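Local coordinates for protein transcription factor cep-1 (Caenorhabditis elegans, PDB 1T4W) that activates transcription as a p53-family, zinc-containing factor that binds the p53 consensus DNA sequence and promotes apoptosis after genotoxic stress, seen here as its DNA-binding domain, at residues E28-K34 and I172-V178; R104-H108 and A128-N132. One frame throughout, in Å; residues are numbered along the deposited sequence.

Contact 1: E28-K34 and I172-V178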
ATOM      1  N   GLU A  28      -9.546   4.208  10.271  1.00 33.16           N
ATOM      2  CA  GLU A  28      -8.665   3.376   9.474  1.00 27.00           C
ATOM      3  C   GLU A  28      -8.831   3.828   8.029  1.00 22.74           C
ATOM      4  O   GLU A  28      -9.889   4.345   7.645  1.00 19.13           O
ATOM      5  CB  GLU A  28      -9.055   1.921   9.667  1.00 24.17           C
ATOM      6  CG  GLU A  28      -8.965   1.546  11.134  1.00 33.07           C
ATOM      7  CD  GLU A  28      -8.997   0.060  11.370  1.00 46.86           C
ATOM      8  OE1 GLU A  28     -10.041  -0.578  11.088  1.00 34.90           O
ATOM      9  OE2 GLU A  28      -7.965  -0.466  11.842  1.00 55.80           O
ATOM     10  N   LYS A  29      -7.797   3.631   7.222  1.00 22.21           N
ATOM     11  CA  LYS A  29      -7.820   4.099   5.847  1.00 18.47           C
ATOM     12  C   LYS A  29      -8.216   3.085   4.792  1.00 19.84           C
ATOM     13  O   LYS A  29      -7.741   1.952   4.798  1.00 20.87           O
ATOM     14  CB  LYS A  29      -6.465   4.701   5.529  1.00 23.48           C
ATOM     15  CG  LYS A  29      -6.061   5.696   6.615  1.00 30.53           C
ATOM     16  CD  LYS A  29      -4.764   6.361   6.315  1.00 25.09           C
ATOM     17  CE  LYS A  29      -4.460   7.404   7.390  1.00 25.70           C
ATOM     18  NZ  LYS A  29      -3.121   7.930   7.145  1.00 27.95           N
ATOM     19  N   TYR A  30      -9.071   3.523   3.872  1.00 19.62           N
ATOM     20  CA  TYR A  30      -9.571   2.664   2.795  1.00 26.44           C
ATOM     21  C   TYR A  30      -9.342   3.273   1.425  1.00 23.20           C
ATOM     22  O   TYR A  30      -9.603   4.453   1.193  1.00 21.92           O
ATOM     23  CB  TYR A  30     -11.074   2.407   2.964  1.00 20.23           C
ATOM     24  CG  TYR A  30     -11.436   1.622   4.206  1.00 18.01           C
ATOM     25  CD1 TYR A  30     -11.191   2.136   5.479  1.00 17.79           C
ATOM     26  CD2 TYR A  30     -12.009   0.352   4.103  1.00 14.42           C
ATOM     27  CE1 TYR A  30     -11.505   1.404   6.625  1.00 21.00           C
ATOM     28  CE2 TYR A  30     -12.328  -0.388   5.237  1.00 20.21           C
ATOM     29  CZ  TYR A  30     -12.075   0.144   6.492  1.00 30.08           C
ATOM     30  OH  TYR A  30     -12.422  -0.580   7.603  1.00 29.74           O
ATOM     31  N   LEU A  31      -8.851   2.454   0.511  1.00 21.04           N
ATOM     32  CA  LEU A  31      -8.619   2.898  -0.857  1.00 18.04           C
ATOM     33  C   LEU A  31      -9.344   1.989  -1.859  1.00 17.73           C
ATOM     34  O   LEU A  31      -9.344   0.765  -1.711  1.00 16.98           O
ATOM     35  CB  LEU A  31      -7.115   2.877  -1.190  1.00 16.18           C
ATOM     36  CG  LEU A  31      -6.767   3.020  -2.684  1.00 23.61           C
ATOM     37  CD1 LEU A  31      -6.966   4.469  -3.124  1.00 19.82           C
ATOM     38  CD2 LEU A  31      -5.308   2.593  -2.921  1.00 20.59           C
ATOM     39  N   TRP A  32      -9.979   2.593  -2.857  1.00 18.04           N
ATOM     40  CA  TRP A  32     -10.617   1.828  -3.928  1.00 20.58           C
ATOM     41  C   TRP A  32     -10.000   2.447  -5.163  1.00 21.58           C
ATOM     42  O   TRP A  32      -9.925   3.672  -5.256  1.00 19.06           O
ATOM     43  CB  TRP A  32     -12.138   2.036  -3.978  1.00 19.19           C
ATOM     44  CG  TRP A  32     -12.885   1.573  -2.737  1.00 17.39           C
ATOM     45  CD1 TRP A  32     -13.522   0.377  -2.547  1.00 18.72           C
ATOM     46  CD2 TRP A  32     -13.059   2.317  -1.534  1.00 13.65           C
ATOM     47  NE1 TRP A  32     -14.094   0.334  -1.296  1.00 11.74           N
ATOM     48  CE2 TRP A  32     -13.820   1.513  -0.651  1.00 17.99           C
ATOM     49  CE3 TRP A  32     -12.639   3.587  -1.112  1.00 17.56           C
ATOM     50  CZ2 TRP A  32     -14.174   1.939   0.632  1.00 15.58           C
ATOM     51  CZ3 TRP A  32     -12.991   4.012   0.165  1.00 19.02           C
ATOM     52  CH2 TRP A  32     -13.753   3.188   1.021  1.00 19.93           C
ATOM     53  N   THR A  33      -9.551   1.621  -6.100  1.00 16.37           N
ATOM     54  CA  THR A  33      -8.951   2.139  -7.342  1.00 15.26           C
ATOM     55  C   THR A  33      -9.134   1.114  -8.452  1.00 23.20           C
ATOM     56  O   THR A  33      -9.347  -0.067  -8.176  1.00 20.86           O
ATOM     57  CB  THR A  33      -7.417   2.388  -7.160  1.00 11.40           C
ATOM     58  OG1 THR A  33      -6.808   2.744  -8.410  1.00 17.09           O
ATOM     59  CG2 THR A  33      -6.744   1.130  -6.622  1.00 15.21           C
ATOM     60  N   LYS A  34      -9.070   1.564  -9.703  1.00 21.40           N
ATOM     61  CA  LYS A  34      -9.166   0.641 -10.835  1.00 26.50           C
ATOM     62  C   LYS A  34      -7.747   0.124 -11.031  1.00 26.07           C
ATOM     63  O   LYS A  34      -6.796   0.764 -10.579  1.00 17.61           O
ATOM     64  CB  LYS A  34      -9.559   1.378 -12.120  1.00 16.32           C
ATOM     65  CG  LYS A  34     -10.913   2.046 -12.130  1.00 23.53           C
ATOM     66  CD  LYS A  34     -11.080   2.639 -13.494  1.00 30.86           C
ATOM     67  CE  LYS A  34     -12.332   3.459 -13.611  1.00 40.07           C
ATOM     68  NZ  LYS A  34     -12.489   3.875 -15.031  1.00 47.74           N
ATOM     69  N   ILE A 172      -2.516   1.128   4.749  1.00 15.76           N
ATOM     70  CA  ILE A 172      -3.861   1.448   4.313  1.00 16.14           C
ATOM     71  C   ILE A 172      -4.551   0.114   4.631  1.00 18.39           C
ATOM     72  O   ILE A 172      -4.271  -0.923   4.022  1.00 18.94           O
ATOM     73  CB  ILE A 172      -3.932   1.738   2.837  1.00 17.52           C
ATOM     74  CG1 ILE A 172      -3.215   3.073   2.569  1.00 21.49           C
ATOM     75  CG2 ILE A 172      -5.431   1.824   2.395  1.00 19.97           C
ATOM     76  CD1 ILE A 172      -3.095   3.435   1.117  1.00 21.67           C
ATOM     77  N   LYS A 173      -5.416   0.163   5.628  1.00 18.64           N
ATOM     78  CA  LYS A 173      -6.112  -1.010   6.141  1.00 17.94           C
ATOM     79  C   LYS A 173      -6.797  -1.865   5.096  1.00 20.77           C
ATOM     80  O   LYS A 173      -6.736  -3.095   5.140  1.00 21.79           O
ATOM     81  CB  LYS A 173      -7.087  -0.539   7.230  1.00 22.50           C
ATOM     82  CG  LYS A 173      -7.713  -1.637   8.071  1.00 22.33           C
ATOM     83  CD  LYS A 173      -9.105  -1.892   7.607  1.00 25.43           C
ATOM     84  CE  LYS A 173      -9.858  -2.869   8.524  1.00 29.44           C
ATOM     85  NZ  LYS A 173     -11.254  -3.043   8.009  1.00 24.76           N
ATOM     86  N   GLN A 174      -7.473  -1.233   4.152  1.00 18.63           N
ATOM     87  CA  GLN A 174      -8.100  -2.009   3.100  1.00 18.59           C
ATOM     88  C   GLN A 174      -7.978  -1.324   1.758  1.00 17.57           C
ATOM     89  O   GLN A 174      -8.313  -0.149   1.611  1.00 18.93           O
ATOM     90  CB  GLN A 174      -9.596  -2.281   3.380  1.00 17.43           C
ATOM     91  CG  GLN A 174     -10.320  -2.872   2.161  1.00 16.49           C
ATOM     92  CD  GLN A 174     -11.814  -3.000   2.380  1.00 29.09           C
ATOM     93  OE1 GLN A 174     -12.229  -3.789   3.207  1.00 22.82           O
ATOM     94  NE2 GLN A 174     -12.627  -2.205   1.656  1.00 18.40           N
ATOM     95  N   VAL A 175      -7.497  -2.089   0.787  1.00 19.71           N
ATOM     96  CA  VAL A 175      -7.361  -1.630  -0.572  1.00 13.62           C
ATOM     97  C   VAL A 175      -8.201  -2.565  -1.444  1.00 20.07           C
ATOM     98  O   VAL A 175      -8.097  -3.804  -1.356  1.00 17.75           O
ATOM     99  CB  VAL A 175      -5.890  -1.691  -1.041  1.00 17.29           C
ATOM    100  CG1 VAL A 175      -5.815  -1.410  -2.533  1.00 19.84           C
ATOM    101  CG2 VAL A 175      -5.049  -0.679  -0.272  1.00 15.44           C
ATOM    102  N   ARG A 176      -9.062  -1.987  -2.269  1.00 16.98           N
ATOM    103  CA  ARG A 176      -9.852  -2.815  -3.167  1.00 22.43           C
ATOM    104  C   ARG A 176      -9.622  -2.345  -4.591  1.00 22.72           C
ATOM    105  O   ARG A 176      -9.662  -1.152  -4.862  1.00 18.89           O
ATOM    106  CB  ARG A 176     -11.347  -2.753  -2.813  1.00 19.53           C
ATOM    107  CG  ARG A 176     -11.710  -3.547  -1.578  1.00 20.56           C
ATOM    108  CD  ARG A 176     -13.234  -3.656  -1.432  1.00 29.71           C
ATOM    109  NE  ARG A 176     -13.797  -4.498  -2.483  1.00 26.96           N
ATOM    110  CZ  ARG A 176     -15.054  -4.439  -2.898  1.00 34.78           C
ATOM    111  NH1 ARG A 176     -15.894  -3.570  -2.354  1.00 28.19           N
ATOM    112  NH2 ARG A 176     -15.471  -5.258  -3.849  1.00 36.64           N
ATOM    113  N   ILE A 177      -9.351  -3.287  -5.487  1.00 19.52           N
ATOM    114  CA  ILE A 177      -9.109  -2.974  -6.885  1.00 22.11           C
ATOM    115  C   ILE A 177     -10.360  -3.480  -7.602  1.00 24.09           C
ATOM    116  O   ILE A 177     -10.547  -4.682  -7.805  1.00 22.00           O
ATOM    117  CB  ILE A 177      -7.817  -3.662  -7.372  1.00 20.22           C
ATOM    118  CG1 ILE A 177      -6.630  -3.187  -6.515  1.00 22.80           C
ATOM    119  CG2 ILE A 177      -7.546  -3.278  -8.824  1.00 20.02           C
ATOM    120  CD1 ILE A 177      -5.774  -4.294  -5.989  1.00 27.85           C
ATOM    121  N   VAL A 178     -11.213  -2.533  -7.964  1.00 18.88           N
ATOM    122  CA  VAL A 178     -12.517  -2.812  -8.549  1.00 17.88           C
ATOM    123  C   VAL A 178     -12.772  -2.038  -9.832  1.00 24.91           C
ATOM    124  O   VAL A 178     -11.972  -1.208 -10.226  1.00 21.66           O
ATOM    125  CB  VAL A 178     -13.598  -2.411  -7.544  1.00 24.96           C
ATOM    126  CG1 VAL A 178     -13.418  -3.176  -6.255  1.00 23.16           C
ATOM    127  CG2 VAL A 178     -13.485  -0.892  -7.262  1.00 17.36           C
TER
HETATM  128  O   HOH W   1      -5.288   2.441   8.001  1.00 20.37           O
HETATM  129  O   HOH W   2     -11.230  -0.396   0.282  1.00 26.54           O
HETATM  130  O   HOH W   3     -15.786  -1.735  -0.271  1.00 19.07           O
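Tyr30 and Lys173 run alongside each other, ends in the same direction, and Lys173 NZ hydrogen-bonds Tyr30 OH at 2.8 Å. With CG anti to the backbone N (chi1 -169°), Lys173 bends at chi2 to get there. On the face that carries Tyr30, Gln174 crosses the tyrosine: its NE2 meets Tyr30 CD2 at the ring edge (3.6 Å), the amide plane turned 75° from the ring. Arg176 lays CB against CD1 of Trp32 (3.8 Å); water 3 joins Trp32 NE1 to Arg176 NH1, while Arg176 NH2 makes the stronger tie, a salt bridge to Glu141. Phe188 of helix 181-194 meets both aromatic rings on this face. On the other, Leu31 and Val175 make an apolar pair, CD2 to CG1 4.1 Å. Strands 29-33 and 174-177 are parallel neighbours (9° apart) in the mixed sheet of the p53-like beta sandwich, bonded from Leu31 N to Gln174 O (2.9 Å) and Arg176 N to Leu31 O (2.8 Å). Leu31 O also accepts from water 2, which itself accepts from Gln174 NE2. Glu28 OE1, 4.1 Å from Lys173 NZ, is too far for a salt bridge but probably steadies the ammonium. The pairing is thus polar and water-bridged around the rings, apolar where Leu31 meets Val175.

Contact 2: R104-H108 and A128-N132; sequences RNSEH and AVQAN
Ala128 opens the contact with its CB 4.4 Å from CE1 of His108, approaching the ring obliquely. At Gln130 the backbone takes over: His108 NE2 donates to Gln130 O at 3.0 Å, with an N-H...O angle of 166° and the oxygen 2° out of the ring plane, so the imidazole is held by its edge and NE2 carries a proton. The side chain of Gln130 turns along its own strand, NE2 donating to a lone pair of Asn132 OD1 within both amide planes, which fixes the Asn132 amide. Ala131 sets CB 3.6 Å from His108 CD2, while CG of Glu107 sits over the rim of one ring face. Replacing His108 by an alanine is likely to leave Gln130 O without this donor and open a gap beside the methyl of Ala131. Asn132 is joined to Glu107 by two hydrogen bonds, one in each direction: a short but bent one from Asn132 N to the anti lone pair of Glu107 OE2 (2.8 Å), and a nearly straight one from Glu107 N to Asn132 O (3.2 Å). A chi1 of 65° places Glu107 CG between its backbone N and carbonyl carbon, whence the extended chain reaches the strand. Water 4 links Asn132 O to Ser106 OG and His108 N. The loop between strands 101-104 and 109-113 is thereby fastened to the start of strand 130-137, which also pairs with strand 39-46, while Leu122 of strand 119-123 touches Ser106 and Ala131.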
ATOM      1  N   ARG A 104       5.940   3.954  -9.544  1.00 29.99           N
ATOM      2  CA  ARG A 104       6.298   4.859 -10.632  1.00 30.02           C
ATOM      3  C   ARG A 104       6.388   6.294 -10.117  1.00 28.26           C
ATOM      4  O   ARG A 104       5.819   6.641  -9.066  1.00 24.19           O
ATOM      5  CB  ARG A 104       5.250   4.783 -11.754  1.00 35.46           C
ATOM      6  CG  ARG A 104       5.035   3.379 -12.341  1.00 51.10           C
ATOM      7  CD  ARG A 104       6.246   2.894 -13.136  1.00 49.07           C
ATOM      8  NE  ARG A 104       6.489   3.708 -14.329  1.00 57.39           N
ATOM      9  CZ  ARG A 104       5.867   3.544 -15.495  1.00 59.67           C
ATOM     10  NH1 ARG A 104       4.955   2.593 -15.642  1.00 68.38           N
ATOM     11  NH2 ARG A 104       6.157   4.335 -16.519  1.00 50.14           N
ATOM     12  N   ASN A 105       7.085   7.126 -10.880  1.00 27.90           N
ATOM     13  CA  ASN A 105       7.276   8.528 -10.533  1.00 19.60           C
ATOM     14  C   ASN A 105       7.725   8.651  -9.091  1.00 24.98           C
ATOM     15  O   ASN A 105       7.239   9.497  -8.349  1.00 24.74           O
ATOM     16  CB  ASN A 105       5.976   9.312 -10.751  1.00 30.45           C
ATOM     17  CG  ASN A 105       5.518   9.254 -12.191  1.00 45.33           C
ATOM     18  OD1 ASN A 105       6.278   9.588 -13.101  1.00 32.68           O
ATOM     19  ND2 ASN A 105       4.284   8.816 -12.413  1.00 32.29           N
ATOM     20  N   SER A 106       8.671   7.803  -8.705  1.00 22.22           N
ATOM     21  CA  SER A 106       9.178   7.829  -7.346  1.00 17.93           C
ATOM     22  C   SER A 106      10.244   8.883  -7.248  1.00 32.80           C
ATOM     23  O   SER A 106      11.201   8.896  -8.055  1.00 22.03           O
ATOM     24  CB  SER A 106       9.801   6.471  -6.976  1.00 17.26           C
ATOM     25  OG  SER A 106      10.334   6.519  -5.661  1.00 25.81           O
ATOM     26  N   GLU A 107      10.091   9.763  -6.264  1.00 19.16           N
ATOM     27  CA  GLU A 107      11.068  10.817  -6.054  1.00 35.16           C
ATOM     28  C   GLU A 107      12.347  10.155  -5.520  1.00 32.16           C
ATOM     29  O   GLU A 107      13.443  10.639  -5.755  1.00 26.88           O
ATOM     30  CB  GLU A 107      10.549  11.853  -5.045  1.00 22.27           C
ATOM     31  CG  GLU A 107      10.370  11.285  -3.645  1.00 56.24           C
ATOM     32  CD  GLU A 107      10.217  12.360  -2.576  1.00 60.18           C
ATOM     33  OE1 GLU A 107      10.999  13.338  -2.586  1.00 71.51           O
ATOM     34  OE2 GLU A 107       9.327  12.222  -1.716  1.00 35.53           O
ATOM     35  N   HIS A 108      12.194   9.033  -4.818  1.00 29.22           N
ATOM     36  CA  HIS A 108      13.329   8.309  -4.262  1.00 31.28           C
ATOM     37  C   HIS A 108      13.814   7.149  -5.110  1.00 29.96           C
ATOM     38  O   HIS A 108      13.035   6.511  -5.831  1.00 24.52           O
ATOM     39  CB  HIS A 108      12.979   7.788  -2.865  1.00 24.43           C
ATOM     40  CG  HIS A 108      12.818   8.874  -1.850  1.00 36.47           C
ATOM     41  ND1 HIS A 108      13.849   9.718  -1.505  1.00 32.46           N
ATOM     42  CD2 HIS A 108      11.757   9.246  -1.095  1.00 29.47           C
ATOM     43  CE1 HIS A 108      13.432  10.560  -0.575  1.00 37.91           C
ATOM     44  NE2 HIS A 108      12.166  10.294  -0.309  1.00 40.22           N
ATOM     45  N   ALA A 128      15.537  12.759   5.432  1.00 27.06           N
ATOM     46  CA  ALA A 128      14.314  12.649   4.635  1.00 27.58           C
ATOM     47  C   ALA A 128      13.150  12.395   5.596  1.00 29.24           C
ATOM     48  O   ALA A 128      13.286  11.635   6.555  1.00 23.27           O
ATOM     49  CB  ALA A 128      14.443  11.513   3.616  1.00 24.19           C
ATOM     50  N   VAL A 129      12.016  13.052   5.372  1.00 23.62           N
ATOM     51  CA  VAL A 129      10.857  12.869   6.251  1.00 26.44           C
ATOM     52  C   VAL A 129       9.581  12.599   5.445  1.00 26.87           C
ATOM     53  O   VAL A 129       8.476  12.593   5.987  1.00 23.34           O
ATOM     54  CB  VAL A 129      10.627  14.106   7.148  1.00 28.53           C
ATOM     55  CG1 VAL A 129      11.817  14.298   8.112  1.00 25.26           C
ATOM     56  CG2 VAL A 129      10.458  15.358   6.265  1.00 21.02           C
ATOM     57  N   GLN A 130       9.732  12.385   4.146  1.00 26.13           N
ATOM     58  CA  GLN A 130       8.564  12.110   3.316  1.00 28.00           C
ATOM     59  C   GLN A 130       8.971  11.322   2.100  1.00 21.94           C
ATOM     60  O   GLN A 130      10.116  11.371   1.661  1.00 21.16           O
ATOM     61  CB  GLN A 130       7.887  13.419   2.864  1.00 30.23           C
ATOM     62  CG  GLN A 130       6.532  13.229   2.146  1.00 35.04           C
ATOM     63  CD  GLN A 130       5.744  14.534   2.018  1.00 36.40           C
ATOM     64  OE1 GLN A 130       5.757  15.347   2.928  1.00 29.53           O
ATOM     65  NE2 GLN A 130       5.045  14.723   0.898  1.00 25.56           N
ATOM     66  N   ALA A 131       8.043  10.546   1.565  1.00 18.54           N
ATOM     67  CA  ALA A 131       8.351   9.823   0.355  1.00 17.60           C
ATOM     68  C   ALA A 131       7.105   9.908  -0.496  1.00 21.62           C
ATOM     69  O   ALA A 131       6.010   9.577  -0.036  1.00 22.49           O
ATOM     70  CB  ALA A 131       8.687   8.365   0.652  1.00 19.27           C
ATOM     71  N   ASN A 132       7.288  10.352  -1.730  1.00 20.18           N
ATOM     72  CA  ASN A 132       6.207  10.464  -2.696  1.00 21.01           C
ATOM     73  C   ASN A 132       6.441   9.519  -3.857  1.00 17.28           C
ATOM     74  O   ASN A 132       7.582   9.310  -4.295  1.00 18.05           O
ATOM     75  CB  ASN A 132       6.120  11.894  -3.231  1.00 26.22           C
ATOM     76  CG  ASN A 132       5.829  12.894  -2.140  1.00 29.17           C
ATOM     77  OD1 ASN A 132       5.003  12.646  -1.268  1.00 31.70           O
ATOM     78  ND2 ASN A 132       6.497  14.040  -2.187  1.00 45.41           N
TER
HETATM   79  O   HOH W   4       9.726   7.863  -3.522  1.00 24.11           O

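In the fold
From the N terminus, the chain passes strand 19-23 and enters contact 1 at 28-34, which waits for 172-178 to close a loop with 137 residues between. Contact 2 is nested within it: 104-108 meets 128-132 after a 19-residue excursion through strands 109-113 and 119-123. The centres are 21 Å apart, on opposite sides of the chain's centre, and the nearest atoms are about 11 Å apart. Contact 1 joins neighbouring strands of the seven-stranded mixed sheet, its Ile177 side chain about 9 Å from the zinc ion; contact 2 ties the four-stranded sheet to the loop leading into the other sheet, spanning the p53-like beta sandwich.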